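Local coordinates for protein glycerol dehydratase (Clostridium butyricum, PDB 1R9D) that probably dehydrates glycerol without coenzyme B12, as a lyase of the glycine radical enzyme family related to pyruvate formate lyase, at residues E28-K40 with R51-P63. Numbering follows the deposited sequence.
Sequences ESERAILITESFK and RALALKHILENIP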
ATOM      1  N   GLU A  28     -28.199  -5.158  13.923  1.00 30.14           N
ATOM      2  CA  GLU A  28     -27.521  -5.565  15.145  1.00 30.72           C
ATOM      3  C   GLU A  28     -26.124  -4.956  15.176  1.00 31.62           C
ATOM      4  O   GLU A  28     -25.561  -4.624  14.128  1.00 29.43           O
ATOM      5  CB  GLU A  28     -27.501  -7.097  15.235  1.00 31.49           C
ATOM      6  CG  GLU A  28     -28.888  -7.648  15.602  1.00 33.05           C
ATOM      7  CD  GLU A  28     -29.004  -9.162  15.566  1.00 34.15           C
ATOM      8  OE1 GLU A  28     -27.968  -9.858  15.608  1.00 35.16           O
ATOM      9  OE2 GLU A  28     -30.154  -9.659  15.514  1.00 35.33           O
ATOM     10  N   SER A  29     -25.569  -4.792  16.376  1.00 30.35           N
ATOM     11  CA  SER A  29     -24.260  -4.160  16.509  1.00 31.12           C
ATOM     12  C   SER A  29     -23.073  -5.034  16.913  1.00 30.78           C
ATOM     13  O   SER A  29     -21.938  -4.559  16.910  1.00 32.10           O
ATOM     14  CB  SER A  29     -24.366  -2.982  17.485  1.00 31.70           C
ATOM     15  OG  SER A  29     -24.857  -3.410  18.745  1.00 32.92           O
ATOM     16  N   GLU A  30     -23.316  -6.295  17.252  1.00 30.30           N
ATOM     17  CA  GLU A  30     -22.233  -7.186  17.662  1.00 30.34           C
ATOM     18  C   GLU A  30     -21.012  -7.159  16.735  1.00 29.82           C
ATOM     19  O   GLU A  30     -19.890  -6.894  17.181  1.00 28.21           O
ATOM     20  CB  GLU A  30     -22.736  -8.626  17.779  1.00 32.28           C
ATOM     21  CG  GLU A  30     -23.454  -8.974  19.087  1.00 36.36           C
ATOM     22  CD  GLU A  30     -24.815  -8.316  19.230  1.00 38.21           C
ATOM     23  OE1 GLU A  30     -25.491  -8.110  18.198  1.00 37.80           O
ATOM     24  OE2 GLU A  30     -25.217  -8.024  20.380  1.00 39.42           O
ATOM     25  N   ARG A  31     -21.214  -7.428  15.450  1.00 28.17           N
ATOM     26  CA  ARG A  31     -20.078  -7.433  14.533  1.00 27.06           C
ATOM     27  C   ARG A  31     -19.322  -6.107  14.514  1.00 26.27           C
ATOM     28  O   ARG A  31     -18.091  -6.090  14.558  1.00 26.84           O
ATOM     29  CB  ARG A  31     -20.515  -7.777  13.102  1.00 26.76           C
ATOM     30  CG  ARG A  31     -19.318  -7.907  12.146  1.00 25.75           C
ATOM     31  CD  ARG A  31     -19.736  -8.042  10.686  1.00 25.28           C
ATOM     32  NE  ARG A  31     -18.575  -8.184   9.801  1.00 25.16           N
ATOM     33  CZ  ARG A  31     -17.768  -7.191   9.437  1.00 24.45           C
ATOM     34  NH1 ARG A  31     -17.979  -5.955   9.871  1.00 24.24           N
ATOM     35  NH2 ARG A  31     -16.742  -7.437   8.630  1.00 24.07           N
ATOM     36  N   ALA A  32     -20.053  -4.999  14.457  1.00 26.16           N
ATOM     37  CA  ALA A  32     -19.433  -3.680  14.416  1.00 27.30           C
ATOM     38  C   ALA A  32     -18.530  -3.441  15.618  1.00 28.55           C
ATOM     39  O   ALA A  32     -17.430  -2.897  15.490  1.00 28.20           O
ATOM     40  CB  ALA A  32     -20.504  -2.600  14.351  1.00 27.87           C
ATOM     41  N   ILE A  33     -19.004  -3.840  16.792  1.00 28.95           N
ATOM     42  CA  ILE A  33     -18.228  -3.664  18.013  1.00 29.91           C
ATOM     43  C   ILE A  33     -16.957  -4.516  17.984  1.00 29.44           C
ATOM     44  O   ILE A  33     -15.878  -4.044  18.343  1.00 30.31           O
ATOM     45  CB  ILE A  33     -19.078  -4.028  19.264  1.00 31.00           C
ATOM     46  CG1 ILE A  33     -19.983  -2.852  19.651  1.00 32.61           C
ATOM     47  CG2 ILE A  33     -18.174  -4.347  20.449  1.00 30.07           C
ATOM     48  CD1 ILE A  33     -20.895  -2.362  18.555  1.00 36.76           C
ATOM     49  N   LEU A  34     -17.089  -5.760  17.538  1.00 29.50           N
ATOM     50  CA  LEU A  34     -15.961  -6.680  17.480  1.00 29.44           C
ATOM     51  C   LEU A  34     -14.856  -6.304  16.493  1.00 30.22           C
ATOM     52  O   LEU A  34     -13.673  -6.398  16.824  1.00 28.79           O
ATOM     53  CB  LEU A  34     -16.462  -8.093  17.185  1.00 30.75           C
ATOM     54  CG  LEU A  34     -17.283  -8.745  18.301  1.00 29.86           C
ATOM     55  CD1 LEU A  34     -17.798 -10.091  17.840  1.00 30.11           C
ATOM     56  CD2 LEU A  34     -16.417  -8.911  19.550  1.00 31.28           C
ATOM     57  N   ILE A  35     -15.217  -5.882  15.284  1.00 30.09           N
ATOM     58  CA  ILE A  35     -14.188  -5.512  14.316  1.00 29.00           C
ATOM     59  C   ILE A  35     -13.474  -4.242  14.779  1.00 29.33           C
ATOM     60  O   ILE A  35     -12.276  -4.077  14.544  1.00 28.73           O
ATOM     61  CB  ILE A  35     -14.781  -5.310  12.888  1.00 28.98           C
ATOM     62  CG1 ILE A  35     -13.640  -5.220  11.869  1.00 28.96           C
ATOM     63  CG2 ILE A  35     -15.639  -4.053  12.839  1.00 27.84           C
ATOM     64  CD1 ILE A  35     -14.090  -5.281  10.420  1.00 29.01           C
ATOM     65  N   THR A  36     -14.204  -3.357  15.454  1.00 29.03           N
ATOM     66  CA  THR A  36     -13.632  -2.112  15.962  1.00 30.36           C
ATOM     67  C   THR A  36     -12.605  -2.436  17.047  1.00 31.09           C
ATOM     68  O   THR A  36     -11.521  -1.855  17.094  1.00 30.15           O
ATOM     69  CB  THR A  36     -14.732  -1.196  16.557  1.00 30.76           C
ATOM     70  OG1 THR A  36     -15.658  -0.824  15.524  1.00 32.06           O
ATOM     71  CG2 THR A  36     -14.127   0.063  17.161  1.00 30.03           C
ATOM     72  N   GLU A  37     -12.959  -3.378  17.915  1.00 31.80           N
ATOM     73  CA  GLU A  37     -12.076  -3.797  18.995  1.00 33.07           C
ATOM     74  C   GLU A  37     -10.799  -4.426  18.435  1.00 31.90           C
ATOM     75  O   GLU A  37      -9.701  -4.154  18.919  1.00 32.34           O
ATOM     76  CB  GLU A  37     -12.809  -4.792  19.902  1.00 35.08           C
ATOM     77  CG  GLU A  37     -11.913  -5.593  20.831  1.00 40.23           C
ATOM     78  CD  GLU A  37     -12.701  -6.382  21.865  1.00 42.98           C
ATOM     79  OE1 GLU A  37     -13.699  -7.041  21.490  1.00 43.55           O
ATOM     80  OE2 GLU A  37     -12.316  -6.348  23.055  1.00 45.75           O
ATOM     81  N   SER A  38     -10.947  -5.261  17.410  1.00 30.78           N
ATOM     82  CA  SER A  38      -9.796  -5.918  16.802  1.00 29.90           C
ATOM     83  C   SER A  38      -8.860  -4.918  16.132  1.00 29.57           C
ATOM     84  O   SER A  38      -7.654  -4.940  16.371  1.00 28.99           O
ATOM     85  CB  SER A  38     -10.251  -6.965  15.782  1.00 29.43           C
ATOM     86  OG  SER A  38      -9.137  -7.646  15.224  1.00 29.09           O
ATOM     87  N   PHE A  39      -9.408  -4.038  15.297  1.00 28.53           N
ATOM     88  CA  PHE A  39      -8.581  -3.048  14.609  1.00 28.72           C
ATOM     89  C   PHE A  39      -7.796  -2.146  15.564  1.00 29.00           C
ATOM     90  O   PHE A  39      -6.680  -1.724  15.258  1.00 27.25           O
ATOM     91  CB  PHE A  39      -9.434  -2.193  13.669  1.00 27.78           C
ATOM     92  CG  PHE A  39      -9.456  -2.692  12.247  1.00 27.82           C
ATOM     93  CD1 PHE A  39      -9.963  -3.949  11.943  1.00 28.31           C
ATOM     94  CD2 PHE A  39      -8.942  -1.908  11.214  1.00 27.65           C
ATOM     95  CE1 PHE A  39      -9.959  -4.427  10.627  1.00 29.52           C
ATOM     96  CE2 PHE A  39      -8.932  -2.372   9.899  1.00 27.62           C
ATOM     97  CZ  PHE A  39      -9.439  -3.634   9.606  1.00 27.77           C
ATOM     98  N   LYS A  40      -8.376  -1.848  16.722  1.00 29.42           N
ATOM     99  CA  LYS A  40      -7.701  -1.006  17.699  1.00 30.08           C
ATOM    100  C   LYS A  40      -6.442  -1.689  18.225  1.00 30.79           C
ATOM    101  O   LYS A  40      -5.524  -1.024  18.702  1.00 32.09           O
ATOM    102  CB  LYS A  40      -8.635  -0.690  18.870  1.00 30.48           C
ATOM    103  CG  LYS A  40      -9.698   0.346  18.553  1.00 31.95           C
ATOM    104  CD  LYS A  40     -10.556   0.647  19.779  1.00 32.78           C
ATOM    105  CE  LYS A  40     -11.585   1.723  19.468  1.00 33.52           C
ATOM    106  NZ  LYS A  40     -12.489   1.981  20.623  1.00 34.61           N
ATOM    107  N   ARG A  51      -7.157  -7.757   8.548  1.00 26.72           N
ATOM    108  CA  ARG A  51      -8.402  -8.358   8.084  1.00 26.91           C
ATOM    109  C   ARG A  51      -8.549  -9.795   8.594  1.00 26.57           C
ATOM    110  O   ARG A  51      -9.645 -10.224   8.955  1.00 26.32           O
ATOM    111  CB  ARG A  51      -8.457  -8.349   6.551  1.00 26.39           C
ATOM    112  CG  ARG A  51      -8.596  -6.964   5.911  1.00 28.41           C
ATOM    113  CD  ARG A  51      -9.912  -6.290   6.295  1.00 29.64           C
ATOM    114  NE  ARG A  51     -11.040  -7.208   6.149  1.00 28.81           N
ATOM    115  CZ  ARG A  51     -12.314  -6.875   6.330  1.00 29.48           C
ATOM    116  NH1 ARG A  51     -12.643  -5.633   6.664  1.00 27.65           N
ATOM    117  NH2 ARG A  51     -13.259  -7.797   6.201  1.00 29.51           N
ATOM    118  N   ALA A  52      -7.448 -10.542   8.611  1.00 25.88           N
ATOM    119  CA  ALA A  52      -7.483 -11.924   9.082  1.00 26.15           C
ATOM    120  C   ALA A  52      -7.754 -11.978  10.586  1.00 26.64           C
ATOM    121  O   ALA A  52      -8.597 -12.749  11.046  1.00 26.19           O
ATOM    122  CB  ALA A  52      -6.164 -12.624   8.763  1.00 26.15           C
ATOM    123  N   LEU A  53      -7.039 -11.152  11.344  1.00 27.01           N
ATOM    124  CA  LEU A  53      -7.199 -11.108  12.800  1.00 27.23           C
ATOM    125  C   LEU A  53      -8.578 -10.593  13.207  1.00 27.97           C
ATOM    126  O   LEU A  53      -9.104 -10.972  14.256  1.00 26.91           O
ATOM    127  CB  LEU A  53      -6.106 -10.234  13.419  1.00 27.07           C
ATOM    128  CG  LEU A  53      -4.687 -10.785  13.249  1.00 28.05           C
ATOM    129  CD1 LEU A  53      -3.664  -9.726  13.611  1.00 28.28           C
ATOM    130  CD2 LEU A  53      -4.518 -12.026  14.119  1.00 29.07           C
ATOM    131  N   ALA A  54      -9.162  -9.731  12.379  1.00 27.60           N
ATOM    132  CA  ALA A  54     -10.487  -9.191  12.659  1.00 27.19           C
ATOM    133  C   ALA A  54     -11.526 -10.290  12.452  1.00 27.25           C
ATOM    134  O   ALA A  54     -12.429 -10.467  13.273  1.00 26.46           O
ATOM    135  CB  ALA A  54     -10.783  -8.004  11.748  1.00 27.49           C
ATOM    136  N   LEU A  55     -11.406 -11.031  11.352  1.00 27.63           N
ATOM    137  CA  LEU A  55     -12.341 -12.117  11.089  1.00 27.41           C
ATOM    138  C   LEU A  55     -12.246 -13.125  12.236  1.00 28.21           C
ATOM    139  O   LEU A  55     -13.257 -13.639  12.708  1.00 27.48           O
ATOM    140  CB  LEU A  55     -12.023 -12.802   9.750  1.00 26.85           C
ATOM    141  CG  LEU A  55     -12.922 -13.989   9.380  1.00 26.94           C
ATOM    142  CD1 LEU A  55     -14.375 -13.539   9.350  1.00 27.88           C
ATOM    143  CD2 LEU A  55     -12.523 -14.555   8.026  1.00 27.86           C
ATOM    144  N   LYS A  56     -11.026 -13.398  12.686  1.00 28.61           N
ATOM    145  CA  LYS A  56     -10.803 -14.328  13.794  1.00 29.24           C
ATOM    146  C   LYS A  56     -11.535 -13.851  15.049  1.00 29.21           C
ATOM    147  O   LYS A  56     -12.259 -14.619  15.689  1.00 29.70           O
ATOM    148  CB  LYS A  56      -9.302 -14.437  14.084  1.00 30.59           C
ATOM    149  CG  LYS A  56      -8.926 -15.295  15.287  1.00 31.21           C
ATOM    150  CD  LYS A  56      -7.405 -15.328  15.457  1.00 33.81           C
ATOM    151  CE  LYS A  56      -6.950 -16.340  16.505  1.00 35.80           C
ATOM    152  NZ  LYS A  56      -7.339 -15.959  17.890  1.00 36.25           N
ATOM    153  N   HIS A  57     -11.352 -12.578  15.392  1.00 29.14           N
ATOM    154  CA  HIS A  57     -11.979 -12.004  16.583  1.00 29.63           C
ATOM    155  C   HIS A  57     -13.505 -12.021  16.491  1.00 30.47           C
ATOM    156  O   HIS A  57     -14.202 -12.224  17.490  1.00 30.01           O
ATOM    157  CB  HIS A  57     -11.495 -10.571  16.790  1.00 30.24           C
ATOM    158  CG  HIS A  57     -11.822 -10.013  18.140  1.00 31.20           C
ATOM    159  ND1 HIS A  57     -11.386 -10.596  19.310  1.00 32.18           N
ATOM    160  CD2 HIS A  57     -12.529  -8.917  18.506  1.00 31.41           C
ATOM    161  CE1 HIS A  57     -11.808  -9.883  20.339  1.00 31.61           C
ATOM    162  NE2 HIS A  57     -12.502  -8.859  19.879  1.00 31.69           N
ATOM    163  N   ILE A  58     -14.020 -11.792  15.287  1.00 29.31           N
ATOM    164  CA  ILE A  58     -15.461 -11.801  15.067  1.00 29.21           C
ATOM    165  C   ILE A  58     -16.008 -13.221  15.224  1.00 29.35           C
ATOM    166  O   ILE A  58     -16.944 -13.457  15.992  1.00 29.48           O
ATOM    167  CB  ILE A  58     -15.803 -11.284  13.648  1.00 28.54           C
ATOM    168  CG1 ILE A  58     -15.475  -9.795  13.548  1.00 29.84           C
ATOM    169  CG2 ILE A  58     -17.264 -11.551  13.329  1.00 29.16           C
ATOM    170  CD1 ILE A  58     -15.567  -9.236  12.141  1.00 30.75           C
ATOM    171  N   LEU A  59     -15.410 -14.167  14.505  1.00 30.22           N
ATOM    172  CA  LEU A  59     -15.856 -15.554  14.555  1.00 30.78           C
ATOM    173  C   LEU A  59     -15.770 -16.201  15.933  1.00 32.44           C
ATOM    174  O   LEU A  59     -16.566 -17.085  16.254  1.00 32.31           O
ATOM    175  CB  LEU A  59     -15.073 -16.400  13.551  1.00 31.08           C
ATOM    176  CG  LEU A  59     -15.370 -16.124  12.073  1.00 30.31           C
ATOM    177  CD1 LEU A  59     -14.591 -17.094  11.208  1.00 30.77           C
ATOM    178  CD2 LEU A  59     -16.858 -16.272  11.813  1.00 30.08           C
ATOM    179  N   GLU A  60     -14.812 -15.770  16.746  1.00 32.74           N
ATOM    180  CA  GLU A  60     -14.666 -16.346  18.077  1.00 33.63           C
ATOM    181  C   GLU A  60     -15.637 -15.757  19.096  1.00 33.50           C
ATOM    182  O   GLU A  60     -15.972 -16.418  20.078  1.00 33.68           O
ATOM    183  CB  GLU A  60     -13.230 -16.158  18.593  1.00 34.62           C
ATOM    184  CG  GLU A  60     -12.157 -16.830  17.745  1.00 36.17           C
ATOM    185  CD  GLU A  60     -10.749 -16.609  18.283  1.00 38.24           C
ATOM    186  OE1 GLU A  60     -10.438 -15.474  18.705  1.00 39.84           O
ATOM    187  OE2 GLU A  60      -9.950 -17.569  18.273  1.00 37.85           O
ATOM    188  N   ASN A  61     -16.114 -14.539  18.855  1.00 33.13           N
ATOM    189  CA  ASN A  61     -16.994 -13.876  19.815  1.00 34.27           C
ATOM    190  C   ASN A  61     -18.403 -13.461  19.386  1.00 33.87           C
ATOM    191  O   ASN A  61     -19.202 -13.037  20.221  1.00 33.02           O
ATOM    192  CB  ASN A  61     -16.266 -12.654  20.369  1.00 34.96           C
ATOM    193  CG  ASN A  61     -14.952 -13.021  21.034  1.00 37.09           C
ATOM    194  OD1 ASN A  61     -14.937 -13.563  22.136  1.00 37.51           O
ATOM    195  ND2 ASN A  61     -13.842 -12.745  20.354  1.00 35.33           N
ATOM    196  N   ILE A  62     -18.713 -13.569  18.099  1.00 33.02           N
ATOM    197  CA  ILE A  62     -20.038 -13.186  17.611  1.00 32.14           C
ATOM    198  C   ILE A  62     -21.093 -14.148  18.170  1.00 31.87           C
ATOM    199  O   ILE A  62     -20.857 -15.351  18.269  1.00 31.36           O
ATOM    200  CB  ILE A  62     -20.087 -13.226  16.057  1.00 31.27           C
ATOM    201  CG1 ILE A  62     -21.365 -12.557  15.538  1.00 32.37           C
ATOM    202  CG2 ILE A  62     -20.018 -14.657  15.577  1.00 30.56           C
ATOM    203  CD1 ILE A  62     -21.352 -11.040  15.601  1.00 31.41           C
ATOM    204  N   PRO A  63     -22.267 -13.626  18.563  1.00 32.93           N
ATOM    205  CA  PRO A  63     -23.310 -14.506  19.099  1.00 33.65           C
ATOM    206  C   PRO A  63     -23.665 -15.622  18.122  1.00 34.88           C
ATOM    207  O   PRO A  63     -23.700 -15.413  16.909  1.00 35.17           O
ATOM    208  CB  PRO A  63     -24.477 -13.550  19.333  1.00 33.60           C
ATOM    209  CG  PRO A  63     -23.790 -12.289  19.710  1.00 34.22           C
ATOM    210  CD  PRO A  63     -22.661 -12.213  18.692  1.00 32.84           C
TER
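Leu-34 and Ser-38 of helix 30-40 face Ile-58 and Ala-54 in residues 51-61 of helix 47-61 where these short segments, joined as a hairpin, run roughly antiparallel at 136°, their axes approaching to 8.6 Å. The backbones come nearest at Ser-38 and Ala-54, whose CA atoms lie 5.3 Å apart; there the small Ser-38 OG rests against Ala-54 CA, and the methyl of Ala-54 meets the edge of the Phe-39 ring. Farther along, Leu-34 divides its branches: CD1 reaches the helix end at Ile-62 N (3.6 Å), while CD2 lies against Asn-61 CB and the imidazole of His-57. Ile-58 stands with CG1 anti to its carbonyl carbon (chi1 -68°) and the chain extended beyond it; CD1 thereby touches Ile-35 CB and lies over one face of the Arg-31 guanidinium. Where the chain leaves the helix, Ile-62 CD1 packs on Glu-30 CB (3.5 Å) and CG and CD of the Pro-63 ring lie against the CG of Glu-30, whose carboxylate forms a salt bridge with Lys-78.

The polar link is a nearly straight hydrogen bond from His-57 NE2 to Glu-37 OE1 (2.7 Å, 176° at the hydrogen). The oxygen lies in the imidazole plane, yet the N-H meets the carboxylate from above its own plane, the two groups being almost perpendicular. Leu-34 O sits at the same ring's edge, 3.2 Å from CD2, and the carboxylate would probably favour a protonated imidazole.

Arg-31 NH2 and Arg-51 NH1 both form salt bridges with Glu-88 OE1, which is consistent with the two arginine NH2 atoms lying 4.3 Å apart. Arg-31 NE also bonds to Ile-276 O of helix 260-277, which together with helix 197-230 packs against helix 47-61, while Thr-36 and Phe-39 lean on helix 113-125.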